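PDB 3KR9: SAM-dependent methyltransferase from Streptococcus pneumoniae, which probably transfers a methyl group from S-adenosylmethionine to N1 of adenine 22 in tRNA. Local coordinates for residues 11-16 against 37-42; 74-79 against 107-112; 133-138 against 153-158; 149-154 against 183-188. One frame throughout, in Å; residues are numbered along the deposited sequence.

Contact 1 of 4, residues 11-16 against 37-42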
loop_
_atom_site.group_PDB
_atom_site.type_symbol
_atom_site.label_atom_id
_atom_site.label_comp_id
_atom_site.label_asym_id
_atom_site.label_seq_id
_atom_site.Cartn_x
_atom_site.Cartn_y
_atom_site.Cartn_z
ATOM N N SER A 11 7.580 4.523 -8.485
ATOM C CA SER A 11 8.893 5.197 -8.352
ATOM C C SER A 11 9.746 4.474 -7.308
ATOM O O SER A 11 10.984 4.694 -7.230
ATOM C CB SER A 11 8.729 6.632 -7.963
ATOM O OG SER A 11 8.174 6.736 -6.666
ATOM N N PHE A 12 9.096 3.612 -6.519
ATOM C CA PHE A 12 9.820 2.817 -5.578
ATOM C C PHE A 12 10.228 1.481 -6.141
ATOM O O PHE A 12 10.960 0.749 -5.483
ATOM C CB PHE A 12 9.063 2.668 -4.281
ATOM C CG PHE A 12 8.927 3.951 -3.492
ATOM C CD1 PHE A 12 10.030 4.493 -2.806
ATOM C CD2 PHE A 12 7.690 4.595 -3.409
ATOM C CE1 PHE A 12 9.889 5.647 -2.051
ATOM C CE2 PHE A 12 7.537 5.747 -2.653
ATOM C CZ PHE A 12 8.637 6.273 -1.972
ATOM N N VAL A 13 9.860 1.186 -7.384
ATOM C CA VAL A 13 10.217 -0.129 -7.930
ATOM C C VAL A 13 11.611 -0.136 -8.456
ATOM O O VAL A 13 11.875 0.495 -9.483
ATOM C CB VAL A 13 9.239 -0.618 -9.035
ATOM C CG1 VAL A 13 9.667 -1.999 -9.603
ATOM C CG2 VAL A 13 7.848 -0.644 -8.479
ATOM N N SER A 14 12.478 -0.887 -7.768
ATOM C CA SER A 14 13.917 -0.805 -7.997
ATOM C C SER A 14 14.242 -1.198 -9.419
ATOM O O SER A 14 13.668 -2.172 -9.982
ATOM C CB SER A 14 14.701 -1.690 -6.988
ATOM O OG SER A 14 14.298 -1.316 -5.685
ATOM N N GLN A 15 15.169 -0.424 -9.973
ATOM C CA GLN A 15 15.646 -0.563 -11.345
ATOM C C GLN A 15 16.140 -1.960 -11.509
ATOM O O GLN A 15 16.853 -2.459 -10.642
ATOM C CB GLN A 15 16.817 0.443 -11.609
ATOM C CG GLN A 15 17.483 0.240 -12.971
ATOM C CD GLN A 15 16.584 0.686 -14.101
ATOM O OE1 GLN A 15 15.909 1.700 -13.980
ATOM N NE2 GLN A 15 16.544 -0.084 -15.193
ATOM N N GLY A 16 15.783 -2.621 -12.601
ATOM C CA GLY A 16 16.196 -4.022 -12.795
ATOM C C GLY A 16 15.336 -5.072 -12.074
ATOM O O GLY A 16 15.584 -6.242 -12.215
ATOM N N GLY A 37 11.865 0.458 -19.478
ATOM C CA GLY A 37 13.175 -0.157 -19.272
ATOM C C GLY A 37 13.478 -0.185 -17.798
ATOM O O GLY A 37 14.640 -0.348 -17.393
ATOM N N GLN A 38 12.446 -0.046 -16.969
ATOM C CA GLN A 38 12.674 0.074 -15.514
ATOM C C GLN A 38 12.803 -1.288 -14.810
ATOM O O GLN A 38 13.523 -1.445 -13.811
ATOM C CB GLN A 38 11.611 0.994 -14.861
ATOM C CG GLN A 38 11.788 1.116 -13.354
ATOM C CD GLN A 38 10.965 2.215 -12.765
ATOM O OE1 GLN A 38 10.508 3.149 -13.470
ATOM N NE2 GLN A 38 10.714 2.114 -11.475
ATOM N N ILE A 39 12.150 -2.314 -15.329
ATOM C CA ILE A 39 12.254 -3.630 -14.680
ATOM C C ILE A 39 12.547 -4.636 -15.766
ATOM O O ILE A 39 12.349 -4.318 -16.918
ATOM C CB ILE A 39 10.981 -3.936 -13.911
ATOM C CG1 ILE A 39 9.832 -4.328 -14.888
ATOM C CG2 ILE A 39 10.659 -2.712 -13.011
ATOM C CD1 ILE A 39 8.455 -4.562 -14.217
ATOM N N LYS A 40 13.021 -5.822 -15.435
ATOM C CA LYS A 40 13.326 -6.825 -16.444
ATOM C C LYS A 40 12.080 -7.586 -16.902
ATOM O O LYS A 40 12.004 -8.075 -18.039
ATOM C CB LYS A 40 14.298 -7.846 -15.867
ATOM C CG LYS A 40 14.679 -8.959 -16.828
ATOM C CD LYS A 40 15.132 -8.434 -18.193
ATOM C CE LYS A 40 15.172 -9.539 -19.266
ATOM N NZ LYS A 40 13.783 -9.794 -19.829
ATOM N N SER A 41 11.128 -7.728 -16.003
ATOM C CA SER A 41 9.985 -8.584 -16.275
ATOM C C SER A 41 9.065 -8.564 -15.080
ATOM O O SER A 41 9.420 -8.064 -14.025
ATOM C CB SER A 41 10.410 -10.001 -16.556
ATOM O OG SER A 41 11.061 -10.552 -15.414
ATOM N N ALA A 42 7.880 -9.136 -15.247
ATOM C CA ALA A 42 6.878 -9.043 -14.217
ATOM C C ALA A 42 5.887 -10.206 -14.303
ATOM O O ALA A 42 5.860 -10.978 -15.283
ATOM C CB ALA A 42 6.164 -7.687 -14.271
#
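Gln38 reaches across to the backbone of Val13, and this contact joins two connections of the Rossmann-like methyltransferase fold. Residues 11-16 run from helix 4-10 into strand 17-22, the first strand of the sheet. Residues 37-42 leave helix 28-35 and enter strand 39-46, which lies beside strand 17-22. The contact therefore sits where the first beta-alpha-beta crossover starts and where its helix ends. Gly37 closes that helix with a Schellman motif.

The Gln38 side chain is nearly straight. CB leads to CG, which is anti to the backbone N (chi1 179°), and this carries the chain across to Val13. Gln38 CG passes 3.9 Å from Val13 O. CD lies at a similar distance from the same oxygen. At the tip, Gln38 NE2 donates to Val13 O at 2.8 Å, in the carbonyl plane and on a lone pair. Gln38 NE2 also bonds to Ala10 O, and OE1 accepts from Arg36 NH1. Both ends of the amide are held, which should fix its rotation.

Gln15 answers from the other segment. Its chain bends at chi2 (71°), and Gln15 NE2 comes back to give Gly37 O a 2.9 Å bond in the carbonyl plane. Backbone joins backbone next to it, where Gly16 N donates to Gln38 O. That oxygen also meets Gln15 CA in a CA-H...O contact.

Beside the polar links there is a small apolar touch. Val13 packs on Ile116 of strand 114-119, and Ile39 on Leu33 of helix 28-35. Between the two residues, Val13 CG1 meets Ile39 CG2 at 3.6 Å.

Contact 2 of 4, residues 74-79 against 107-112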
loop_
_atom_site.group_PDB
_atom_site.type_symbol
_atom_site.label_atom_id
_atom_site.label_comp_id
_atom_site.label_asym_id
_atom_site.label_seq_id
_atom_site.Cartn_x
_atom_site.Cartn_y
_atom_site.Cartn_z
ATOM N N ASN A 74 -5.002 -16.323 -6.180
ATOM C CA ASN A 74 -5.296 -15.339 -5.148
ATOM C C ASN A 74 -4.032 -14.877 -4.421
ATOM O O ASN A 74 -3.290 -15.695 -3.851
ATOM C CB ASN A 74 -6.223 -15.941 -4.141
ATOM C CG ASN A 74 -6.665 -14.939 -3.109
ATOM O OD1 ASN A 74 -7.116 -13.810 -3.425
ATOM N ND2 ASN A 74 -6.573 -15.340 -1.870
ATOM N N GLY A 75 -3.831 -13.567 -4.417
ATOM C CA GLY A 75 -2.740 -12.940 -3.668
ATOM C C GLY A 75 -1.406 -13.539 -4.003
ATOM O O GLY A 75 -1.022 -13.581 -5.159
ATOM N N LEU A 76 -0.673 -13.988 -2.978
ATOM C CA LEU A 76 0.699 -14.484 -3.190
ATOM C C LEU A 76 0.769 -15.872 -3.816
ATOM O O LEU A 76 1.847 -16.348 -4.181
ATOM C CB LEU A 76 1.500 -14.417 -1.890
ATOM C CG LEU A 76 1.682 -13.009 -1.305
ATOM C CD1 LEU A 76 2.692 -13.053 -0.088
ATOM C CD2 LEU A 76 2.127 -11.945 -2.373
ATOM N N ALA A 77 -0.374 -16.552 -3.948
ATOM C CA ALA A 77 -0.393 -17.778 -4.804
ATOM C C ALA A 77 0.102 -17.539 -6.258
ATOM O O ALA A 77 0.392 -18.472 -6.975
ATOM C CB ALA A 77 -1.807 -18.408 -4.835
ATOM N N ALA A 78 0.166 -16.280 -6.687
ATOM C CA ALA A 78 0.644 -15.903 -8.028
ATOM C C ALA A 78 2.128 -16.087 -8.279
ATOM O O ALA A 78 2.587 -15.914 -9.411
ATOM C CB ALA A 78 0.277 -14.421 -8.289
ATOM N N PHE A 79 2.903 -16.393 -7.232
ATOM C CA PHE A 79 4.301 -16.642 -7.457
ATOM C C PHE A 79 4.891 -17.714 -6.561
ATOM O O PHE A 79 4.224 -18.211 -5.626
ATOM C CB PHE A 79 5.126 -15.343 -7.363
ATOM C CG PHE A 79 5.573 -14.975 -5.942
ATOM C CD1 PHE A 79 6.932 -14.763 -5.665
ATOM C CD2 PHE A 79 4.643 -14.825 -4.902
ATOM C CE1 PHE A 79 7.361 -14.402 -4.406
ATOM C CE2 PHE A 79 5.084 -14.437 -3.611
ATOM C CZ PHE A 79 6.446 -14.224 -3.371
ATOM N N GLY A 107 5.441 -17.369 4.017
ATOM C CA GLY A 107 6.563 -18.256 3.742
ATOM C C GLY A 107 7.378 -18.000 2.475
ATOM O O GLY A 107 8.438 -18.599 2.328
ATOM N N LYS A 108 6.919 -17.136 1.560
ATOM C CA LYS A 108 7.635 -16.876 0.259
ATOM C C LYS A 108 8.326 -15.533 0.188
ATOM O O LYS A 108 8.972 -15.192 -0.792
ATOM C CB LYS A 108 6.642 -16.875 -0.915
ATOM C CG LYS A 108 5.822 -18.164 -1.082
ATOM C CD LYS A 108 4.727 -17.941 -2.142
ATOM C CE LYS A 108 3.980 -19.186 -2.397
ATOM N NZ LYS A 108 2.931 -18.885 -3.336
ATOM N N LEU A 109 8.184 -14.758 1.228
ATOM C CA LEU A 109 8.594 -13.384 1.198
ATOM C C LEU A 109 10.069 -13.191 1.587
ATOM O O LEU A 109 10.618 -12.125 1.334
ATOM C CB LEU A 109 7.719 -12.598 2.147
ATOM C CG LEU A 109 6.249 -12.485 1.800
ATOM C CD1 LEU A 109 5.542 -11.641 2.877
ATOM C CD2 LEU A 109 6.082 -11.852 0.395
ATOM N N ALA A 110 10.710 -14.202 2.199
ATOM C CA ALA A 110 12.083 -13.980 2.704
ATOM C C ALA A 110 13.051 -13.509 1.583
ATOM O O ALA A 110 13.931 -12.687 1.822
ATOM C CB ALA A 110 12.626 -15.237 3.391
ATOM N N ASN A 111 12.883 -14.003 0.355
ATOM C CA ASN A 111 13.837 -13.664 -0.687
ATOM C C ASN A 111 13.361 -12.466 -1.573
ATOM O O ASN A 111 13.932 -12.163 -2.629
ATOM C CB ASN A 111 14.146 -14.913 -1.523
ATOM C CG ASN A 111 15.523 -14.887 -2.130
ATOM O OD1 ASN A 111 16.424 -14.171 -1.676
ATOM N ND2 ASN A 111 15.699 -15.666 -3.187
ATOM N N VAL A 112 12.330 -11.765 -1.127
ATOM C CA VAL A 112 11.871 -10.556 -1.831
ATOM C C VAL A 112 12.550 -9.383 -1.178
ATOM O O VAL A 112 12.548 -9.337 0.032
ATOM C CB VAL A 112 10.307 -10.464 -1.751
ATOM C CG1 VAL A 112 9.774 -9.165 -2.371
ATOM C CG2 VAL A 112 9.683 -11.695 -2.463
#
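Two loops of the Rossmann-like fold meet here. Residues 74-79 follow strand 68-72 and contain a short 3-10 turn at 76-78. Residues 107-112 lead from helix 95-104 to strand 114-119 and include a type I beta turn from Leu109 to Val112.

Lys108 bridges the loops with an extended side chain. Lys108 CB sits 3.6 Å from Phe79 CZ, and Lys108 CD lies 3.8 Å from Phe79 CE2. The lysine runs antiparallel alongside the Phe79 side chain. At the tip, NZ donates to two backbone oxygens. Lys108 NZ reaches Phe79 O at 2.7 Å, nearly along the C=O axis. Lys108 NZ meets Leu76 O at 2.9 Å from above the carbonyl plane. Phe79 N donates to Leu76 O from the opposite face, so this oxygen is gripped from both sides.

Phe79 has chi1 of 86°, with CG between its backbone N and carbonyl carbon. Its ring thus turns toward 107-112, and Phe79 CE1 lies 4.1 Å from Val112 CG2. Leu76 and Leu109 lie roughly perpendicular, with Leu76 CD1 at 3.6 Å from Leu109 CD2. Leu20 of strand 17-22 and Ile88 of strand 87-93 border this apolar group.

The ammonium group bridges the carbonyls of the first residue of the 3-10 turn and of the residue just after it. The two oxygens would stabilise its positive charge, while the aliphatic part of the lysine packs against the aromatic ring.

Contact 3 of 4, residues 133-138 against 153-158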
loop_
_atom_site.group_PDB
_atom_site.type_symbol
_atom_site.label_atom_id
_atom_site.label_comp_id
_atom_site.label_asym_id
_atom_site.label_seq_id
_atom_site.Cartn_x
_atom_site.Cartn_y
_atom_site.Cartn_z
ATOM N N HIS A 133 5.755 -9.059 12.019
ATOM C CA HIS A 133 6.135 -10.186 11.142
ATOM C C HIS A 133 7.470 -9.947 10.540
ATOM O O HIS A 133 7.790 -10.485 9.497
ATOM C CB HIS A 133 5.071 -10.461 10.050
ATOM C CG HIS A 133 3.798 -10.991 10.617
ATOM N ND1 HIS A 133 3.502 -12.343 10.664
ATOM C CD2 HIS A 133 2.777 -10.356 11.246
ATOM C CE1 HIS A 133 2.343 -12.514 11.280
ATOM N NE2 HIS A 133 1.884 -11.331 11.648
ATOM N N GLY A 134 8.257 -9.125 11.207
ATOM C CA GLY A 134 9.650 -9.018 10.835
ATOM C C GLY A 134 9.913 -8.085 9.634
ATOM O O GLY A 134 10.889 -8.305 8.899
ATOM N N PHE A 135 9.081 -7.062 9.449
ATOM C CA PHE A 135 9.290 -6.070 8.366
ATOM C C PHE A 135 9.504 -4.679 8.916
ATOM O O PHE A 135 8.904 -4.319 9.946
ATOM C CB PHE A 135 8.057 -6.082 7.371
ATOM C CG PHE A 135 7.939 -7.336 6.626
ATOM C CD1 PHE A 135 8.841 -7.621 5.598
ATOM C CD2 PHE A 135 6.945 -8.301 6.971
ATOM C CE1 PHE A 135 8.756 -8.812 4.892
ATOM C CE2 PHE A 135 6.861 -9.494 6.286
ATOM C CZ PHE A 135 7.754 -9.791 5.254
ATOM N N GLN A 136 10.300 -3.864 8.218
ATOM C CA GLN A 136 10.488 -2.460 8.610
ATOM C C GLN A 136 10.075 -1.532 7.463
ATOM O O GLN A 136 10.298 -1.827 6.312
ATOM C CB GLN A 136 11.968 -2.149 9.006
ATOM C CG GLN A 136 13.002 -2.572 7.950
ATOM C CD GLN A 136 14.458 -2.137 8.276
ATOM O OE1 GLN A 136 14.673 -1.240 9.065
ATOM N NE2 GLN A 136 15.432 -2.767 7.623
ATOM N N ILE A 137 9.516 -0.389 7.808
ATOM C CA ILE A 137 9.173 0.603 6.831
ATOM C C ILE A 137 10.454 1.343 6.573
ATOM O O ILE A 137 11.195 1.671 7.533
ATOM C CB ILE A 137 8.040 1.489 7.366
ATOM C CG1 ILE A 137 6.746 0.618 7.490
ATOM C CG2 ILE A 137 7.790 2.705 6.460
ATOM C CD1 ILE A 137 5.657 1.290 8.383
ATOM N N VAL A 138 10.760 1.548 5.299
ATOM C CA VAL A 138 11.979 2.307 4.920
ATOM C C VAL A 138 11.646 3.578 4.129
ATOM O O VAL A 138 12.549 4.382 3.818
ATOM C CB VAL A 138 12.959 1.468 4.060
ATOM C CG1 VAL A 138 13.442 0.190 4.802
ATOM C CG2 VAL A 138 12.366 1.195 2.667
ATOM N N LEU A 153 3.393 2.630 1.553
ATOM C CA LEU A 153 4.382 2.184 2.503
ATOM C C LEU A 153 5.392 1.323 1.774
ATOM O O LEU A 153 5.003 0.399 1.040
ATOM C CB LEU A 153 3.745 1.327 3.591
ATOM C CG LEU A 153 2.965 2.007 4.701
ATOM C CD1 LEU A 153 2.011 3.099 4.193
ATOM C CD2 LEU A 153 2.200 0.889 5.486
ATOM N N VAL A 154 6.682 1.626 1.970
ATOM C CA VAL A 154 7.745 0.815 1.354
ATOM C C VAL A 154 8.408 0.024 2.484
ATOM O O VAL A 154 8.711 0.578 3.517
ATOM C CB VAL A 154 8.839 1.672 0.679
ATOM C CG1 VAL A 154 9.798 0.744 -0.138
ATOM C CG2 VAL A 154 8.241 2.806 -0.253
ATOM N N VAL A 155 8.667 -1.260 2.278
ATOM C CA VAL A 155 8.933 -2.141 3.382
ATOM C C VAL A 155 10.005 -3.071 2.943
ATOM O O VAL A 155 10.036 -3.501 1.761
ATOM C CB VAL A 155 7.654 -3.000 3.705
ATOM C CG1 VAL A 155 7.959 -4.014 4.813
ATOM C CG2 VAL A 155 6.463 -2.064 4.053
ATOM N N GLU A 156 10.921 -3.374 3.861
ATOM C CA GLU A 156 11.923 -4.385 3.566
ATOM C C GLU A 156 12.071 -5.204 4.847
ATOM O O GLU A 156 11.537 -4.808 5.869
ATOM C CB GLU A 156 13.245 -3.697 3.150
ATOM C CG GLU A 156 12.998 -2.790 1.924
ATOM C CD GLU A 156 14.249 -2.064 1.416
ATOM O OE1 GLU A 156 15.210 -1.887 2.188
ATOM O OE2 GLU A 156 14.271 -1.690 0.230
ATOM N N ALA A 157 12.750 -6.331 4.776
ATOM C CA ALA A 157 12.896 -7.244 5.925
ATOM C C ALA A 157 13.689 -6.566 7.004
ATOM O O ALA A 157 14.726 -5.960 6.699
ATOM C CB ALA A 157 13.646 -8.555 5.462
ATOM N N GLY A 158 13.244 -6.658 8.259
ATOM C CA GLY A 158 14.070 -6.140 9.365
ATOM C C GLY A 158 13.196 -5.702 10.501
ATOM O O GLY A 158 11.995 -5.665 10.350
#
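Strands 135-138 and 153-157 run antiparallel with a marked twist, 135° between their directions. Gln136 and Glu156 form a hydrogen-bonded pair. Gln136 N donates to Glu156 O at 2.8 Å, and Glu156 N returns a bond to Gln136 O at 3.0 Å. Val138 N to Val154 O and Gly158 N to Gly134 O extend the pairing at either end. Phe135 with Ala157 and Ile137 with Val155 are non-hydrogen-bonded pairs.

This is the open end of the beta hairpin 135-145/148-157, and strand 135-145 is at the edge of the sheet. The reversed strand 148-157, inserted between 114-119 and 135-145, gives the 3-2-1-4-5-7-6 order characteristic of class I methyltransferases.

Val155 CG1, anti to the backbone N (chi1 176°), presses on Phe135 CB at 3.3 Å; the two side chains meet almost squarely. Leu115 and Leu130 add to this apolar face. Opposite, Gln136 and Glu156 share a face. Gln136 NE2 makes a weak 3.4 Å bond to Ala157 O. Val138 CG2 meets Val154 CG1 at 3.8 Å, and Val138 CG1 lies equally far from Glu156 OE1. Glu156 OE2 forms a salt bridge with Arg114.

Contact 4 of 4, residues 149-154 against 183-188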
loop_
_atom_site.group_PDB
_atom_site.type_symbol
_atom_site.label_atom_id
_atom_site.label_comp_id
_atom_site.label_asym_id
_atom_site.label_seq_id
_atom_site.Cartn_x
_atom_site.Cartn_y
_atom_site.Cartn_z
ATOM N N PHE A 149 -7.274 10.732 -0.274
ATOM C CA PHE A 149 -5.871 10.643 0.186
ATOM C C PHE A 149 -5.402 9.198 0.238
ATOM O O PHE A 149 -6.102 8.326 0.777
ATOM C CB PHE A 149 -5.751 11.233 1.581
ATOM C CG PHE A 149 -6.228 12.636 1.651
ATOM C CD1 PHE A 149 -5.476 13.673 1.083
ATOM C CD2 PHE A 149 -7.437 12.924 2.229
ATOM C CE1 PHE A 149 -5.953 14.978 1.110
ATOM C CE2 PHE A 149 -7.934 14.226 2.244
ATOM C CZ PHE A 149 -7.175 15.262 1.688
ATOM N N TYR A 150 -4.219 8.949 -0.271
ATOM C CA TYR A 150 -3.680 7.584 -0.357
ATOM C C TYR A 150 -2.251 7.527 0.210
ATOM O O TYR A 150 -1.358 8.289 -0.245
ATOM C CB TYR A 150 -3.653 7.116 -1.830
ATOM C CG TYR A 150 -5.037 7.090 -2.438
ATOM C CD1 TYR A 150 -5.879 6.001 -2.238
ATOM C CD2 TYR A 150 -5.525 8.177 -3.168
ATOM C CE1 TYR A 150 -7.157 5.972 -2.758
ATOM C CE2 TYR A 150 -6.821 8.156 -3.694
ATOM C CZ TYR A 150 -7.615 7.049 -3.494
ATOM O OH TYR A 150 -8.886 7.022 -4.004
ATOM N N GLU A 151 -2.019 6.623 1.156
ATOM C CA GLU A 151 -0.644 6.416 1.689
ATOM C C GLU A 151 0.005 5.262 0.927
ATOM O O GLU A 151 -0.707 4.344 0.474
ATOM C CB GLU A 151 -0.714 6.079 3.185
ATOM C CG GLU A 151 -1.335 7.215 4.008
ATOM C CD GLU A 151 -1.258 6.946 5.482
ATOM O OE1 GLU A 151 -0.540 6.008 5.843
ATOM O OE2 GLU A 151 -1.921 7.640 6.284
ATOM N N ILE A 152 1.319 5.350 0.742
ATOM C CA ILE A 152 2.160 4.281 0.153
ATOM C C ILE A 152 3.271 3.920 1.189
ATOM O O ILE A 152 4.013 4.811 1.643
ATOM C CB ILE A 152 2.847 4.775 -1.172
ATOM C CG1 ILE A 152 1.784 5.099 -2.249
ATOM C CG2 ILE A 152 3.922 3.770 -1.682
ATOM C CD1 ILE A 152 2.345 5.917 -3.397
ATOM N N LEU A 153 3.393 2.630 1.553
ATOM C CA LEU A 153 4.382 2.184 2.503
ATOM C C LEU A 153 5.392 1.323 1.774
ATOM O O LEU A 153 5.003 0.399 1.040
ATOM C CB LEU A 153 3.745 1.327 3.591
ATOM C CG LEU A 153 2.965 2.007 4.701
ATOM C CD1 LEU A 153 2.011 3.099 4.193
ATOM C CD2 LEU A 153 2.200 0.889 5.486
ATOM N N VAL A 154 6.682 1.626 1.970
ATOM C CA VAL A 154 7.745 0.815 1.354
ATOM C C VAL A 154 8.408 0.024 2.484
ATOM O O VAL A 154 8.711 0.578 3.517
ATOM C CB VAL A 154 8.839 1.672 0.679
ATOM C CG1 VAL A 154 9.798 0.744 -0.138
ATOM C CG2 VAL A 154 8.241 2.806 -0.253
ATOM N N GLN A 183 -3.680 18.232 4.983
ATOM C CA GLN A 183 -5.052 18.206 4.504
ATOM C C GLN A 183 -5.750 16.939 4.945
ATOM O O GLN A 183 -6.879 16.980 5.436
ATOM C CB GLN A 183 -5.105 18.326 2.967
ATOM C CG GLN A 183 -4.406 19.572 2.424
ATOM C CD GLN A 183 -3.960 19.399 0.971
ATOM O OE1 GLN A 183 -4.660 18.753 0.176
ATOM N NE2 GLN A 183 -2.779 19.962 0.616
ATOM N N LYS A 184 -5.081 15.791 4.804
ATOM C CA LYS A 184 -5.716 14.551 5.237
ATOM C C LYS A 184 -6.112 14.600 6.692
ATOM O O LYS A 184 -7.257 14.321 7.018
ATOM C CB LYS A 184 -4.866 13.294 4.962
ATOM C CG LYS A 184 -5.507 12.035 5.601
ATOM C CD LYS A 184 -4.698 10.709 5.364
ATOM C CE LYS A 184 -5.222 9.554 6.328
ATOM N NZ LYS A 184 -4.548 8.247 5.955
ATOM N N TRP A 185 -5.192 14.978 7.578
ATOM C CA TRP A 185 -5.466 14.834 9.027
ATOM C C TRP A 185 -6.351 15.956 9.623
ATOM O O TRP A 185 -7.197 15.720 10.489
ATOM C CB TRP A 185 -4.150 14.603 9.803
ATOM C CG TRP A 185 -3.664 13.194 9.557
ATOM C CD1 TRP A 185 -2.617 12.789 8.754
ATOM C CD2 TRP A 185 -4.286 11.990 10.034
ATOM N NE1 TRP A 185 -2.532 11.409 8.752
ATOM C CE2 TRP A 185 -3.556 10.894 9.500
ATOM C CE3 TRP A 185 -5.385 11.730 10.847
ATOM C CZ2 TRP A 185 -3.881 9.586 9.784
ATOM C CZ3 TRP A 185 -5.702 10.433 11.107
ATOM C CH2 TRP A 185 -4.953 9.384 10.578
ATOM N N GLN A 186 -6.178 17.156 9.085
ATOM C CA GLN A 186 -7.053 18.280 9.365
ATOM C C GLN A 186 -8.481 17.913 9.011
ATOM O O GLN A 186 -9.402 18.187 9.763
ATOM C CB GLN A 186 -6.605 19.477 8.519
ATOM C CG GLN A 186 -6.612 20.819 9.225
ATOM C CD GLN A 186 -5.244 21.184 9.794
ATOM O OE1 GLN A 186 -4.658 22.241 9.472
ATOM N NE2 GLN A 186 -4.713 20.300 10.636
ATOM N N LYS A 187 -8.680 17.280 7.862
ATOM C CA LYS A 187 -10.033 16.916 7.465
ATOM C C LYS A 187 -10.542 15.827 8.418
ATOM O O LYS A 187 -11.700 15.838 8.869
ATOM C CB LYS A 187 -10.091 16.490 5.976
ATOM C CG LYS A 187 -11.443 16.763 5.286
ATOM C CD LYS A 187 -11.551 16.064 3.915
ATOM C CE LYS A 187 -12.999 16.088 3.354
ATOM N NZ LYS A 187 -13.323 17.387 2.640
ATOM N N GLU A 188 -9.651 14.915 8.794
ATOM C CA GLU A 188 -10.058 13.890 9.743
ATOM C C GLU A 188 -10.360 14.476 11.130
ATOM O O GLU A 188 -11.269 14.013 11.810
ATOM C CB GLU A 188 -9.029 12.766 9.833
ATOM C CG GLU A 188 -9.494 11.639 10.717
ATOM C CD GLU A 188 -10.734 10.897 10.181
ATOM O OE1 GLU A 188 -10.939 10.869 8.956
ATOM O OE2 GLU A 188 -11.486 10.320 11.003
HETATM O O HOH W 1 -4.813 8.107 3.289
HETATM O O HOH W 2 -0.751 9.457 7.771
#
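The Phe149 ring lies with one face against the start of Lys184. Lys184 CB makes a CH-pi contact, 3.8 Å from the ring centroid and 19° off the normal. Lys184 CA sits over the centre of the same face. Lys187 CD comes to the ring edge, near its plane, at 4.4 Å from Phe149 CE2. Gln183 CB approaches CZ obliquely. The indole of Trp185 has Lys184 CE above one face, nearer the ring margin than its middle. At its edge, in plane, a water accepts from Trp185 NE1 at 2.8 Å. Phe169 meets this indole edge-to-face.

The contact joins strand 148-157, in the hairpin at the edge of the Rossmann-like sheet, to helix 179-198 in the C-terminal helical part. Strand and helix segments are 10.1 Å apart at their axes and cross at 125°, so long side chains span the gap.

Lys184 is fully extended, with CG anti to the backbone N (chi1 173°). It runs past the phenyl ring to Glu151. There Lys184 NZ forms a salt bridge with Glu151 OE2 at 2.7 Å, approaching from above the carboxylate plane. Lys184 NZ also donates to a second water, which lies 2.8 Å from Phe149 O, a weak link. The water at the indole is 2.6 Å from Glu151 OE2 and joins the carboxylate to Trp185.

Each charge has a second partner: Glu123 for Lys184, and Arg127 for Glu151 OE1. Alternating acids and bases of this kind would probably keep all four groups charged, and they link the helix to both strand 148-157 and helix 123-132.

In the fold
Contacts 1 and 2 come first along the chain, in series, before contacts 3 and 4. Contact 1 joins the loop before strand 17-22 to the start of strand 39-46, among parallel strands. Contact 2 lies about 18 Å away, centre to centre. Contacts 3 and 4 share Leu153 and Val154 on strand 148-157, with centres about 19 Å apart. Phe12 of contact 1 packs on Val154, and Leu109 of contact 2 on Phe135 of contact 3. Contacts 2 and 4 lie on opposite sides of the chain's centre, their own centres about 28 Å apart. Contacts 1, 3 and 4 reach one sheet; contact 2 meets it through contact 3, and contact 4 joins the hairpin to helix 179-198.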